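Local atomic coordinates of erythrocyte binding antigen 140 (Plasmodium falciparum, PDB entry 4GF2), a protein that probably binds a receptor on the host red-cell surface, glycophorin C in a sialic-acid-dependent way, during invasion by the malaria parasite, here through its tandem Duffy-binding-like domains. Residues I41-A46 with N68-L73; I62-V67 with K147-N152; D96-F101 with P170-Q175. The protein carries 3 engineered substitutions. All coordinates share one frame; numbering follows the deposited sequence.

Contact 1: I41-A46 with N68-L73; sequences IQLCIA and NTEAKL
Glu70 reaches from helix 56-78 into the loop at Leu43 and Cys44, and its side chain carries most of this contact. Its CB lies against the CB of Cys44 at 3.9 Å, the point where helix and loop come close, with the CA atoms of Cys44 and Glu70 5.2 Å apart. CG leaves anti to the backbone N, and the chain then bends at chi2 (70°), which brings the carboxylate alongside the loop backbone. CD lies against Leu43 CD1 at 3.8 Å, on the way to its two oxygens. OE1 accepts a hydrogen bond from the backbone N of Cys44 at 2.9 Å. The N-H comes from above the carboxylate plane, 44° out of it, and the N-H...O angle is only 140°. OE2 rests on Leu43 CD1 at 3.8 Å, the two side chains crossing at about a right angle. Both oxygens of this buried carboxylate have further partners, OE1 in a salt bridge with Lys17 and OE2 in a hydrogen bond with Ser93, which together limit its rotation; the lysine would be expected to stabilise the negative charge. The segment 41-46 is the irregular link between helices 38-41 and 46-49 of the first Duffy-binding-like domain, a cysteine-rich helical fold, and Cys44 ties it to Cys14 of helix 4-14 by a disulfide. The sulfur of that bridge also meets the long helix: while Thr69 OG1 turns back to the carbonyl of Ile65, one turn earlier, the methyl CG2 of Thr69 packs on Cys44 SG at 3.6 Å.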
# COMPACT_ATOMS: atom_id res chain seq x y z
N ILE A 41 14.34 8.10 -29.82
CA ILE A 41 15.59 8.52 -29.20
C ILE A 41 16.79 7.88 -29.89
O ILE A 41 17.83 8.51 -30.06
CB ILE A 41 15.60 8.20 -27.70
CG1 ILE A 41 14.63 9.12 -26.96
CG2 ILE A 41 17.00 8.36 -27.11
CD1 ILE A 41 14.37 8.71 -25.54
N GLN A 42 16.63 6.62 -30.31
CA GLN A 42 17.74 5.87 -30.90
C GLN A 42 17.69 5.82 -32.42
O GLN A 42 18.46 5.07 -33.04
CB GLN A 42 17.76 4.45 -30.34
CG GLN A 42 18.08 4.39 -28.86
CD GLN A 42 18.61 3.03 -28.44
OE1 GLN A 42 17.87 2.05 -28.40
NE2 GLN A 42 19.89 2.97 -28.13
N LEU A 43 16.80 6.60 -33.02
CA LEU A 43 16.71 6.67 -34.48
C LEU A 43 18.11 6.86 -35.06
O LEU A 43 18.89 7.66 -34.56
CB LEU A 43 15.81 7.83 -34.89
CG LEU A 43 15.42 7.87 -36.37
CD1 LEU A 43 14.44 6.74 -36.72
CD2 LEU A 43 14.83 9.23 -36.75
N CYS A 44 18.41 6.11 -36.12
CA CYS A 44 19.76 6.11 -36.68
C CYS A 44 20.04 7.38 -37.47
O CYS A 44 19.60 7.53 -38.60
CB CYS A 44 19.95 4.89 -37.58
SG CYS A 44 21.59 4.79 -38.31
N ILE A 45 20.80 8.30 -36.87
CA ILE A 45 21.09 9.58 -37.49
C ILE A 45 22.56 9.99 -37.40
O ILE A 45 22.98 10.96 -38.03
CB ILE A 45 20.24 10.69 -36.86
CG1 ILE A 45 20.60 10.85 -35.38
CG2 ILE A 45 18.76 10.36 -37.01
CD1 ILE A 45 19.80 11.91 -34.66
N ALA A 46 23.34 9.25 -36.62
CA ALA A 46 24.75 9.58 -36.40
C ALA A 46 25.50 9.81 -37.70
O ALA A 46 26.36 10.68 -37.78
CB ALA A 46 25.42 8.47 -35.60
N ASN A 68 18.27 2.69 -44.19
CA ASN A 68 18.63 1.29 -44.38
C ASN A 68 19.30 0.70 -43.14
O ASN A 68 19.08 -0.46 -42.79
CB ASN A 68 19.55 1.15 -45.60
CG ASN A 68 20.00 -0.27 -45.83
OD1 ASN A 68 21.03 -0.70 -45.31
ND2 ASN A 68 19.24 -1.02 -46.61
N THR A 69 20.10 1.51 -42.46
CA THR A 69 20.77 1.06 -41.25
C THR A 69 19.76 0.93 -40.12
O THR A 69 19.77 -0.05 -39.37
CB THR A 69 21.90 2.02 -40.82
OG1 THR A 69 22.89 2.10 -41.86
CG2 THR A 69 22.58 1.52 -39.55
N GLU A 70 18.87 1.91 -40.01
CA GLU A 70 17.81 1.87 -39.02
C GLU A 70 17.04 0.56 -39.11
O GLU A 70 16.71 -0.05 -38.10
CB GLU A 70 16.86 3.07 -39.21
CG GLU A 70 15.61 3.02 -38.34
CD GLU A 70 15.88 3.24 -36.87
OE1 GLU A 70 17.03 3.60 -36.51
OE2 GLU A 70 14.94 3.07 -36.06
N ALA A 71 16.76 0.12 -40.34
CA ALA A 71 16.06 -1.15 -40.57
C ALA A 71 16.82 -2.36 -40.01
O ALA A 71 16.26 -3.16 -39.26
CB ALA A 71 15.79 -1.33 -42.04
N LYS A 72 18.10 -2.50 -40.38
CA LYS A 72 18.93 -3.58 -39.86
C LYS A 72 18.87 -3.63 -38.34
O LYS A 72 18.65 -4.68 -37.74
CB LYS A 72 20.39 -3.42 -40.27
CG LYS A 72 20.69 -3.67 -41.73
CD LYS A 72 22.19 -3.72 -41.96
CE LYS A 72 22.55 -3.76 -43.43
NZ LYS A 72 24.02 -3.85 -43.63
N LEU A 73 19.11 -2.47 -37.72
CA LEU A 73 19.20 -2.40 -36.28
C LEU A 73 17.85 -2.73 -35.64
O LEU A 73 17.80 -3.36 -34.59
CB LEU A 73 19.71 -1.02 -35.85
CG LEU A 73 21.16 -0.74 -36.24
CD1 LEU A 73 21.55 0.70 -35.94
CD2 LEU A 73 22.11 -1.69 -35.53

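Contact 2: I62-V67 with K147-N152; sequences IFLISV and KANLWN
Leu150 of helix 132-155 pushes its branched end between Phe63 and Leu64 of helix 56-78, and its methyl CD2 does most of the touching. The two helix segments run in broadly the same direction, at 40° to each other, with their axes 9.4 Å apart at closest approach. Leu150 meets both neighbours at about a right angle. CD2 lies 4.0 Å from Phe63 CB and 4.1 Å from the ring carbon CG, so it sits at the root of the phenyl group, while the other methyl, CD1, lies over one face of the ring. The same CD2 also meets Leu64 CD2 at 3.8 Å. Leu64 points its CG anti to its own carbonyl carbon (chi1 -75°), which carries the methyls across toward helix 132-155. Its CD2 also approaches Asn149 OD1 at 3.6 Å, again with the side chains crossed. One turn further along, Val67 CG2 packs against the backbone carbonyl oxygen of Leu150 at 3.5 Å. Phe63 extends the apolar layer beyond this pair, meeting the rings of Phe48, Phe59 and Trp142. No hydrogen bond crosses between the two segments. How helices 56-78 and 132-155 of the first Duffy-binding-like domain meet here is therefore set by shape, by the fit of Leu150 against Phe63, Leu64 and Val67, while the polar amide of Asn149, weakly bonded to Lys60, is left at the exposed margin.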
# COMPACT_ATOMS: atom_id res chain seq x y z
N ILE A 62 23.59 9.80 -47.75
CA ILE A 62 23.67 9.60 -46.31
C ILE A 62 22.30 9.30 -45.73
O ILE A 62 22.17 8.57 -44.75
CB ILE A 62 24.28 10.83 -45.60
CG1 ILE A 62 25.71 11.08 -46.09
CG2 ILE A 62 24.26 10.64 -44.09
CD1 ILE A 62 26.66 9.91 -45.87
N PHE A 63 21.27 9.89 -46.33
CA PHE A 63 19.91 9.65 -45.88
C PHE A 63 19.55 8.20 -46.18
O PHE A 63 18.92 7.51 -45.37
CB PHE A 63 18.94 10.60 -46.57
CG PHE A 63 17.84 11.10 -45.69
CD1 PHE A 63 17.23 10.27 -44.76
CD2 PHE A 63 17.41 12.41 -45.78
CE1 PHE A 63 16.22 10.74 -43.95
CE2 PHE A 63 16.40 12.89 -44.98
CZ PHE A 63 15.80 12.06 -44.06
N LEU A 64 19.95 7.73 -47.36
CA LEU A 64 19.70 6.35 -47.75
C LEU A 64 20.38 5.40 -46.78
O LEU A 64 19.81 4.36 -46.40
CB LEU A 64 20.19 6.10 -49.17
CG LEU A 64 19.32 6.69 -50.29
CD1 LEU A 64 20.07 6.69 -51.61
CD2 LEU A 64 18.01 5.92 -50.41
N ILE A 65 21.59 5.75 -46.36
CA ILE A 65 22.33 4.93 -45.41
C ILE A 65 21.64 4.91 -44.06
O ILE A 65 21.58 3.87 -43.40
CB ILE A 65 23.76 5.46 -45.23
CG1 ILE A 65 24.58 5.20 -46.50
CG2 ILE A 65 24.43 4.79 -44.04
CD1 ILE A 65 25.93 5.87 -46.52
N SER A 66 21.11 6.05 -43.65
CA SER A 66 20.46 6.16 -42.35
C SER A 66 19.22 5.26 -42.25
O SER A 66 19.08 4.50 -41.30
CB SER A 66 20.09 7.61 -42.07
OG SER A 66 21.25 8.41 -41.98
N VAL A 67 18.33 5.34 -43.24
CA VAL A 67 17.09 4.56 -43.18
C VAL A 67 17.37 3.06 -43.28
O VAL A 67 16.79 2.26 -42.55
CB VAL A 67 16.08 4.98 -44.27
CG1 VAL A 67 15.68 6.43 -44.09
CG2 VAL A 67 16.63 4.73 -45.68
N LYS A 147 10.96 10.48 -51.01
CA LYS A 147 10.39 9.56 -50.03
C LYS A 147 10.23 8.15 -50.57
O LYS A 147 10.58 7.18 -49.89
CB LYS A 147 9.04 10.08 -49.52
CG LYS A 147 7.95 10.16 -50.57
CD LYS A 147 6.68 10.75 -49.99
CE LYS A 147 5.59 10.89 -51.03
NZ LYS A 147 4.30 11.29 -50.41
N ALA A 148 9.69 8.02 -51.78
CA ALA A 148 9.45 6.71 -52.36
C ALA A 148 10.73 5.90 -52.41
O ALA A 148 10.76 4.73 -52.04
CB ALA A 148 8.86 6.85 -53.75
N ASN A 149 11.81 6.54 -52.86
CA ASN A 149 13.11 5.88 -52.94
C ASN A 149 13.69 5.59 -51.56
O ASN A 149 14.30 4.54 -51.34
CB ASN A 149 14.08 6.72 -53.76
CG ASN A 149 15.48 6.15 -53.77
OD1 ASN A 149 16.45 6.87 -53.52
ND2 ASN A 149 15.59 4.86 -54.05
N LEU A 150 13.48 6.51 -50.62
CA LEU A 150 13.97 6.32 -49.25
C LEU A 150 13.28 5.13 -48.58
O LEU A 150 13.92 4.31 -47.92
CB LEU A 150 13.75 7.59 -48.43
CG LEU A 150 14.69 8.76 -48.73
CD1 LEU A 150 14.22 10.02 -48.02
CD2 LEU A 150 16.11 8.43 -48.29
N TRP A 151 11.96 5.04 -48.74
CA TRP A 151 11.21 3.94 -48.15
C TRP A 151 11.66 2.62 -48.76
O TRP A 151 12.02 1.68 -48.05
CB TRP A 151 9.71 4.14 -48.38
CG TRP A 151 8.89 2.93 -48.05
CD1 TRP A 151 8.20 2.15 -48.93
CD2 TRP A 151 8.66 2.37 -46.76
NE1 TRP A 151 7.56 1.14 -48.26
CE2 TRP A 151 7.82 1.25 -46.92
CE3 TRP A 151 9.09 2.71 -45.47
CZ2 TRP A 151 7.40 0.46 -45.85
CZ3 TRP A 151 8.67 1.93 -44.40
CH2 TRP A 151 7.84 0.82 -44.60
N ASN A 152 11.63 2.55 -50.09
CA ASN A 152 12.02 1.34 -50.79
C ASN A 152 13.39 0.82 -50.35
O ASN A 152 13.57 -0.38 -50.15
CB ASN A 152 12.02 1.57 -52.30
CG ASN A 152 10.62 1.60 -52.87
OD1 ASN A 152 9.69 1.04 -52.29
ND2 ASN A 152 10.46 2.24 -54.02

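Contact 3: D96-F101 with P170-Q175; sequences DFRNSF and PAEEPQ
Gln175 and Asp96 make the shorter of the two hydrogen bonds across this contact: Gln175 NE2 donates to Asp96 OD1 at 2.9 Å with an N-H...O angle of 157°. The acceptor lies close to the plane of the amide, whereas the donor stands above the carboxylate plane; the two planes are turned 77° apart. Gln175 is extended throughout, with CG anti to its backbone N, which carries the amide up to the helix. Its OE1 accepts from the backbone N of Met106 and its NE2 also reaches Asp105. Asp96 is likewise engaged on both oxygens, OD1 by Trp179 and OD2 by a salt bridge to Arg39, so the buried carboxylate is well satisfied. The segment 170-175 is the loop that leads into helix 175-202 of the first Duffy-binding-like domain, with Pro174 at its N-cap position, and it passes along the C-terminal part of helix 83-101. Asn99 contributes a weak hydrogen bond there, ND2 to the carbonyl oxygen of Glu173 at 3.5 Å, and its ND2 lies 3.4 Å from Gln175 CA. Toward the surface, Arg98 stretches out and crosses Glu172 at about a right angle. Glu172 CB sits 3.6 Å above the centre of the guanidinium, and Arg98 NH2 pairs with Glu172 OE1 in a 3.3 Å salt bridge, the guanidinium and carboxylate planes being 26° apart. The other oxygen of this exposed glutamate, OE2, is held by Lys147. Inside the helix, the carbonyl oxygen of Asp96 takes both Ser100 N and Ser100 OG, from opposite faces of its plane.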
# COMPACT_ATOMS: atom_id res chain seq x y z
N ASP A 96 9.16 9.13 -38.53
CA ASP A 96 9.94 10.05 -37.71
C ASP A 96 11.08 10.67 -38.52
O ASP A 96 11.44 11.83 -38.30
CB ASP A 96 10.48 9.36 -36.46
CG ASP A 96 9.45 9.27 -35.36
OD1 ASP A 96 8.60 10.18 -35.26
OD2 ASP A 96 9.48 8.29 -34.58
N PHE A 97 11.65 9.90 -39.45
CA PHE A 97 12.63 10.47 -40.38
C PHE A 97 11.99 11.63 -41.12
O PHE A 97 12.60 12.69 -41.28
CB PHE A 97 13.13 9.42 -41.38
CG PHE A 97 14.23 8.54 -40.85
CD1 PHE A 97 15.42 9.08 -40.41
CD2 PHE A 97 14.07 7.16 -40.82
CE1 PHE A 97 16.44 8.27 -39.93
CE2 PHE A 97 15.08 6.34 -40.34
CZ PHE A 97 16.27 6.90 -39.90
N ARG A 98 10.75 11.44 -41.57
CA ARG A 98 10.03 12.47 -42.29
C ARG A 98 9.73 13.67 -41.41
O ARG A 98 10.04 14.81 -41.76
CB ARG A 98 8.71 11.91 -42.83
CG ARG A 98 7.81 12.96 -43.47
CD ARG A 98 6.49 12.36 -43.90
NE ARG A 98 5.60 13.35 -44.49
CZ ARG A 98 4.67 14.04 -43.82
NH1 ARG A 98 4.47 13.84 -42.53
NH2 ARG A 98 3.91 14.92 -44.47
N ASN A 99 9.14 13.40 -40.25
CA ASN A 99 8.63 14.47 -39.40
C ASN A 99 9.72 15.26 -38.68
O ASN A 99 9.55 16.45 -38.42
CB ASN A 99 7.61 13.90 -38.41
CG ASN A 99 6.30 13.56 -39.08
OD1 ASN A 99 5.99 14.08 -40.15
ND2 ASN A 99 5.52 12.69 -38.46
N SER A 100 10.83 14.61 -38.35
CA SER A 100 11.95 15.32 -37.75
C SER A 100 12.71 16.09 -38.83
O SER A 100 13.51 16.99 -38.52
CB SER A 100 12.89 14.34 -37.05
OG SER A 100 13.44 13.40 -37.96
N PHE A 101 12.47 15.75 -40.08
CA PHE A 101 13.10 16.43 -41.20
C PHE A 101 12.31 17.67 -41.61
O PHE A 101 12.90 18.67 -42.03
CB PHE A 101 13.25 15.48 -42.39
CG PHE A 101 13.90 16.11 -43.59
CD1 PHE A 101 15.22 16.52 -43.53
CD2 PHE A 101 13.20 16.28 -44.77
CE1 PHE A 101 15.83 17.11 -44.63
CE2 PHE A 101 13.80 16.86 -45.87
CZ PHE A 101 15.11 17.27 -45.80
N PRO A 170 4.16 4.10 -45.69
CA PRO A 170 3.19 4.58 -44.71
C PRO A 170 2.53 5.89 -45.14
O PRO A 170 3.20 6.77 -45.68
CB PRO A 170 4.04 4.82 -43.46
CG PRO A 170 5.28 4.03 -43.67
CD PRO A 170 5.52 4.04 -45.13
N ALA A 171 1.23 6.01 -44.90
CA ALA A 171 0.53 7.27 -45.15
C ALA A 171 1.13 8.35 -44.25
O ALA A 171 1.61 8.06 -43.16
CB ALA A 171 -0.96 7.12 -44.90
N GLU A 172 1.09 9.58 -44.73
CA GLU A 172 1.62 10.72 -43.99
C GLU A 172 0.60 11.23 -42.98
O GLU A 172 -0.55 11.49 -43.33
CB GLU A 172 2.01 11.83 -44.97
CG GLU A 172 3.14 11.42 -45.90
CD GLU A 172 3.39 12.42 -47.01
OE1 GLU A 172 2.61 13.38 -47.13
OE2 GLU A 172 4.37 12.23 -47.76
N GLU A 173 1.03 11.36 -41.73
CA GLU A 173 0.18 11.85 -40.66
C GLU A 173 1.02 12.66 -39.68
O GLU A 173 2.23 12.45 -39.57
CB GLU A 173 -0.46 10.70 -39.89
CG GLU A 173 -1.18 9.66 -40.73
CD GLU A 173 -1.86 8.61 -39.86
OE1 GLU A 173 -1.78 7.41 -40.19
OE2 GLU A 173 -2.47 8.99 -38.84
N PRO A 174 0.39 13.58 -38.94
CA PRO A 174 1.10 14.31 -37.89
C PRO A 174 1.80 13.35 -36.92
O PRO A 174 1.28 12.27 -36.65
CB PRO A 174 -0.01 15.07 -37.18
CG PRO A 174 -1.04 15.28 -38.23
CD PRO A 174 -1.01 14.05 -39.08
N GLN A 175 2.95 13.76 -36.40
CA GLN A 175 3.73 12.89 -35.53
C GLN A 175 2.93 12.43 -34.32
O GLN A 175 2.98 11.26 -33.94
CB GLN A 175 5.01 13.60 -35.06
CG GLN A 175 5.84 12.74 -34.13
CD GLN A 175 7.12 13.41 -33.69
OE1 GLN A 175 7.09 14.41 -32.97
NE2 GLN A 175 8.25 12.87 -34.12

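In the fold
All three contacts lie in the first Duffy-binding-like domain, with centres 11 to 15 Å apart. Contacts 1 and 2 share helix 56-78 and are buried; contact 3 is partly buried and extends to the surface. Phe97 of helix 83-101 connects them, packing on Leu43 and Glu70 of contact 1 and on Val67 of contact 2. Contact 2 joins two helices mainly by apolar packing, with no hydrogen bond between the segments, whereas contacts 1 and 3 each fasten a loop to a helix through a buried carboxylate, which meets a backbone N-H in contact 1 and a side-chain amide in contact 3. Contact 3 adds a surface salt bridge. Between contacts 2 and 3, Trp151 packs on Pro170.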